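Metallo-beta-lactamase 1 (Acinetobacter baumannii, PDB 5MMD) probably hydrolyses beta-lactam antibiotics to substituted beta-amino acids, as a zinc-dependent class B metallo-beta-lactamase that works as a monomer in the periplasm. Local coordinates at residues G129-Y134 with V147-S152; F18-Y23 with G36-S41. All coordinates share one frame; numbering follows the deposited sequence.

Contact 1 of 2, residues G129-Y134 with V147-S152; sequences GFLEVY and VWIPSS
Glu132 and Trp148 form the one antiparallel hydrogen-bonded pair between 129-134 and 147-152, segments on strands 131-134 and 146-149, a beta hairpin of the smaller sheet. Glu132 N donates to Trp148 O at 2.8 Å. Trp148 N returns a short bond of 2.6 Å to Glu132 O, almost straight at 178°. The next pair, Val133 with Val147, is non-hydrogen-bonded; there Val147 CA makes a CA-H...O contact to Glu132 O.

Apolar contacts fill the face of Leu131, Val133 and Val147. Leu131 CB meets Val147 CG1 at 4.1 Å. Leu131 CD2 runs beside Ile149 CG1, and both residues pack on Val39 of strand 32-41. Ile149 CG2 reaches Phe130 CE1 at 3.9 Å. On the other face the Glu132 chain extends alongside Trp148. Its OE1 lies 3.4 Å from Trp148 CD1, at the indole edge, with carboxylate and ring 46° apart. Pro150 CG packs against Glu132 CD.

A water donates to Phe130 O at 2.9 Å and is hydrogen-bonded to Ser151 OG. It also sits over the centre of the Phe130 ring. With CG anti to the backbone N (chi1 -156°), that ring lies beside Ser151, CZ meeting OG obliquely at 3.3 Å. Phe130 and Leu131 form a classic beta bulge against strand 123-126. Two direct backbone bonds thus hold the regular part, while packing and one bridging water join the irregular end.

Contact 2 of 2, residues F18-Y23 with G36-S41; sequences FLHKSY and GLVVIS
The beta hairpin of strands 17-26 and 32-41 belongs to the larger, mixed sheet of the metallo-beta-lactamase fold. Within it, 18-23 and 36-41 run antiparallel, with axes 4.5 Å apart at closest approach. Phe18 and Val38 are a hydrogen-bonded pair: Phe18 N gives to Val38 O at 2.8 Å, and Val38 N to Phe18 O at 2.7 Å. His20 and Gly36 form a second such pair. Here His20 N reaches Gly36 O at 2.9 Å from 45° above the carbonyl plane, and Gly36 N donates to His20 O, also at 2.9 Å. Leu19 and Leu37 make the non-hydrogen-bonded pair between them, and Leu37 CD2 packs near Leu19 CA.

The imidazole of His20 folds back over the partner strand. Its CG stands between the backbone N and the carbonyl carbon (chi1 66°), which lays one ring face on Gly36. Gly36 CA is 3.5 Å from the ring centroid, a CH-pi contact. It is offset toward the rim of the ring, close to His20 CE1 and NE2. His20 NE2 also makes a weak hydrogen bond to Asp49 O. On the same face as His20, Phe18 CB meets Val38 CB at 4.2 Å. The Phe18 ring turns its edge to Ile40, with CE1 3.9 Å from Ile40 CG1.

Strand 9-14 flanks one side of the hairpin and strand 44-48 the other. Helix 54-66 covers the face of His20 and Val38 through Leu60 and Ile64, while its Trp63 meets the Phe18 ring edge-to-face.

Both contacts are antiparallel hairpin pairings, but they lie in different sheets. Contact 2 is buried in the larger sheet, with helix 54-66 packed on one face. Contact 1 is partly buried in the smaller sheet. It adds a glutamate beside an indole and a water between Phe130 O and Ser151 OG, where contact 2 has apolar side chains and a histidine lying on a glycine. Contact 2 closes along the chain before contact 1 opens. The two meet where the sheets face each other in the alpha-beta/beta-alpha sandwich of the family. Phe130 CE1 packs 3.5 Å from Val39 CG1, and Ile149 CD1 lies 3.7 Å from Val39 CG2.

Contact 1 of 2, residues G129-Y134 with V147-S152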
# COMPACT_ATOMS: atom_id res chain seq x y z
N GLY A 129 -6.84 -9.26 13.72
CA GLY A 129 -6.71 -10.19 12.63
C GLY A 129 -7.58 -9.81 11.44
O GLY A 129 -7.63 -10.51 10.44
N PHE A 130 -8.24 -8.66 11.52
CA PHE A 130 -9.04 -8.18 10.38
C PHE A 130 -8.14 -7.89 9.18
O PHE A 130 -8.57 -8.04 8.03
CB PHE A 130 -9.86 -6.95 10.76
CG PHE A 130 -11.09 -6.75 9.91
CD1 PHE A 130 -11.11 -5.81 8.89
CD2 PHE A 130 -12.24 -7.51 10.12
CE1 PHE A 130 -12.22 -5.61 8.11
CE2 PHE A 130 -13.37 -7.30 9.34
CZ PHE A 130 -13.36 -6.37 8.32
N LEU A 131 -6.89 -7.47 9.44
CA LEU A 131 -5.90 -7.29 8.37
C LEU A 131 -4.77 -8.30 8.54
O LEU A 131 -4.24 -8.49 9.65
CB LEU A 131 -5.32 -5.87 8.38
CG LEU A 131 -6.34 -4.73 8.34
CD1 LEU A 131 -5.59 -3.39 8.48
CD2 LEU A 131 -7.15 -4.76 7.02
N GLU A 132 -4.40 -8.98 7.45
CA GLU A 132 -3.27 -9.87 7.48
C GLU A 132 -2.25 -9.26 6.53
O GLU A 132 -2.58 -8.89 5.37
CB GLU A 132 -3.64 -11.28 7.08
CG GLU A 132 -4.77 -11.87 7.93
CD GLU A 132 -5.12 -13.31 7.58
OE1 GLU A 132 -4.76 -13.79 6.48
OE2 GLU A 132 -5.69 -13.99 8.44
N VAL A 133 -1.04 -9.13 7.04
CA VAL A 133 0.08 -8.54 6.30
C VAL A 133 1.02 -9.65 5.88
O VAL A 133 1.27 -10.59 6.63
CB VAL A 133 0.81 -7.50 7.14
CG1 VAL A 133 1.92 -6.78 6.32
CG2 VAL A 133 -0.17 -6.51 7.69
N TYR A 134 1.53 -9.55 4.66
CA TYR A 134 2.42 -10.55 4.10
C TYR A 134 3.55 -9.94 3.28
O TYR A 134 3.32 -9.08 2.41
CB TYR A 134 1.65 -11.50 3.21
CG TYR A 134 2.46 -12.51 2.41
CD1 TYR A 134 3.29 -13.41 3.02
CD2 TYR A 134 2.34 -12.57 1.01
CE1 TYR A 134 4.02 -14.34 2.29
CE2 TYR A 134 3.06 -13.51 0.27
CZ TYR A 134 3.89 -14.40 0.94
OH TYR A 134 4.64 -15.35 0.25
N VAL A 147 -1.39 -6.48 1.88
CA VAL A 147 -2.32 -6.59 3.00
C VAL A 147 -3.62 -7.20 2.56
O VAL A 147 -4.26 -6.70 1.63
CB VAL A 147 -2.59 -5.22 3.62
CG1 VAL A 147 -3.49 -5.35 4.80
CG2 VAL A 147 -1.26 -4.53 4.02
N TRP A 148 -3.99 -8.27 3.24
CA TRP A 148 -5.13 -9.10 2.91
C TRP A 148 -6.23 -8.85 3.90
O TRP A 148 -5.99 -8.80 5.12
CB TRP A 148 -4.73 -10.55 2.92
CG TRP A 148 -5.76 -11.61 2.70
CD1 TRP A 148 -6.13 -12.58 3.60
CD2 TRP A 148 -6.51 -11.88 1.50
NE1 TRP A 148 -7.05 -13.44 3.04
CE2 TRP A 148 -7.31 -13.02 1.76
CE3 TRP A 148 -6.58 -11.29 0.24
CZ2 TRP A 148 -8.18 -13.57 0.81
CZ3 TRP A 148 -7.45 -11.83 -0.71
CH2 TRP A 148 -8.21 -12.97 -0.42
N ILE A 149 -7.44 -8.67 3.37
CA ILE A 149 -8.62 -8.53 4.20
C ILE A 149 -9.44 -9.82 4.04
O ILE A 149 -10.22 -9.95 3.10
CB ILE A 149 -9.47 -7.34 3.79
CG1 ILE A 149 -8.56 -6.14 3.49
CG2 ILE A 149 -10.51 -7.03 4.89
CD1 ILE A 149 -9.31 -4.91 3.09
N PRO A 150 -9.26 -10.77 4.97
CA PRO A 150 -9.80 -12.11 4.69
C PRO A 150 -11.32 -12.12 4.62
O PRO A 150 -11.95 -12.88 3.87
CB PRO A 150 -9.25 -12.95 5.85
CG PRO A 150 -8.74 -12.00 6.87
CD PRO A 150 -8.43 -10.73 6.18
N SER A 151 -11.93 -11.23 5.38
CA SER A 151 -13.36 -11.25 5.46
C SER A 151 -14.02 -10.84 4.14
O SER A 151 -15.09 -11.37 3.82
CB SER A 151 -13.83 -10.35 6.59
OG SER A 151 -13.32 -9.06 6.38
N SER A 152 -13.42 -9.92 3.38
CA SER A 152 -13.97 -9.54 2.09
C SER A 152 -13.13 -10.02 0.90
O SER A 152 -13.45 -9.71 -0.24
CB SER A 152 -14.17 -8.01 2.02
OG SER A 152 -13.03 -7.36 2.56
O HOH W 1 -11.11 -9.34 7.53

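Contact 2 of 2, residues F18-Y23 with G36-S41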
# COMPACT_ATOMS: atom_id res chain seq x y z
N PHE A 18 -12.77 1.61 1.85
CA PHE A 18 -12.69 2.85 1.08
C PHE A 18 -11.34 3.01 0.42
O PHE A 18 -10.31 2.86 1.07
CB PHE A 18 -12.94 4.04 1.99
CG PHE A 18 -14.27 3.98 2.67
CD1 PHE A 18 -14.38 3.37 3.92
CD2 PHE A 18 -15.40 4.49 2.05
CE1 PHE A 18 -15.63 3.30 4.57
CE2 PHE A 18 -16.67 4.44 2.70
CZ PHE A 18 -16.77 3.84 3.95
N LEU A 19 -11.33 3.32 -0.88
CA LEU A 19 -10.09 3.64 -1.58
C LEU A 19 -9.81 5.13 -1.45
O LEU A 19 -10.68 5.96 -1.75
CB LEU A 19 -10.20 3.25 -3.04
CG LEU A 19 -9.10 3.67 -4.02
CD1 LEU A 19 -7.98 2.72 -3.98
CD2 LEU A 19 -9.66 3.72 -5.42
N HIS A 20 -8.60 5.50 -1.01
CA HIS A 20 -8.25 6.90 -0.98
C HIS A 20 -7.16 7.15 -2.05
O HIS A 20 -6.30 6.30 -2.31
CB HIS A 20 -7.83 7.35 0.43
CG HIS A 20 -6.56 6.72 0.96
ND1 HIS A 20 -5.31 7.23 0.68
CD2 HIS A 20 -6.37 5.68 1.81
CE1 HIS A 20 -4.39 6.49 1.27
NE2 HIS A 20 -5.01 5.56 2.00
N LYS A 21 -7.25 8.30 -2.70
CA LYS A 21 -6.40 8.58 -3.83
C LYS A 21 -5.87 9.96 -3.64
O LYS A 21 -6.63 10.88 -3.35
CB LYS A 21 -7.19 8.43 -5.12
CG LYS A 21 -6.35 8.47 -6.37
CD LYS A 21 -7.24 8.36 -7.64
CE LYS A 21 -8.06 7.10 -7.68
NZ LYS A 21 -7.25 5.83 -7.86
N SER A 22 -4.55 10.10 -3.71
CA SER A 22 -3.93 11.42 -3.53
C SER A 22 -2.87 11.61 -4.58
O SER A 22 -2.43 10.64 -5.19
CB SER A 22 -3.33 11.55 -2.13
OG SER A 22 -2.37 10.56 -1.88
N TYR A 23 -2.49 12.86 -4.80
CA TYR A 23 -1.66 13.21 -5.95
C TYR A 23 -0.31 13.86 -5.62
O TYR A 23 -0.15 14.52 -4.60
CB TYR A 23 -2.44 14.16 -6.87
CG TYR A 23 -3.70 13.55 -7.46
CD1 TYR A 23 -4.89 13.51 -6.72
CD2 TYR A 23 -3.72 13.08 -8.77
CE1 TYR A 23 -6.04 12.98 -7.26
CE2 TYR A 23 -4.89 12.54 -9.34
CZ TYR A 23 -6.05 12.50 -8.57
OH TYR A 23 -7.23 11.97 -9.08
N GLY A 36 -4.50 4.18 -1.48
CA GLY A 36 -4.40 3.45 -0.21
C GLY A 36 -5.81 3.03 0.17
O GLY A 36 -6.73 3.28 -0.62
N LEU A 37 -5.99 2.39 1.32
CA LEU A 37 -7.35 2.04 1.77
C LEU A 37 -7.64 2.59 3.15
O LEU A 37 -6.75 2.84 3.96
CB LEU A 37 -7.58 0.53 1.77
CG LEU A 37 -7.44 -0.26 0.46
CD1 LEU A 37 -7.56 -1.76 0.66
CD2 LEU A 37 -8.47 0.20 -0.59
N VAL A 38 -8.92 2.72 3.43
CA VAL A 38 -9.38 2.82 4.79
C VAL A 38 -10.30 1.60 4.99
O VAL A 38 -11.27 1.38 4.23
CB VAL A 38 -10.13 4.15 5.08
CG1 VAL A 38 -10.54 4.23 6.56
CG2 VAL A 38 -9.30 5.33 4.70
N VAL A 39 -9.98 0.80 6.00
CA VAL A 39 -10.74 -0.40 6.30
C VAL A 39 -11.41 -0.31 7.68
O VAL A 39 -10.78 0.03 8.68
CB VAL A 39 -9.84 -1.62 6.26
CG1 VAL A 39 -10.61 -2.87 6.57
CG2 VAL A 39 -9.12 -1.71 4.93
N ILE A 40 -12.69 -0.64 7.71
CA ILE A 40 -13.48 -0.56 8.92
C ILE A 40 -13.87 -1.92 9.47
O ILE A 40 -14.36 -2.78 8.73
CB ILE A 40 -14.77 0.20 8.70
CG1 ILE A 40 -14.55 1.44 7.86
CG2 ILE A 40 -15.48 0.50 10.05
CD1 ILE A 40 -13.67 2.43 8.45
N SER A 41 -13.72 -2.06 10.79
CA SER A 41 -14.23 -3.18 11.53
C SER A 41 -14.75 -2.69 12.89
O SER A 41 -14.02 -2.08 13.67
CB SER A 41 -13.16 -4.24 11.71
OG SER A 41 -13.65 -5.35 12.43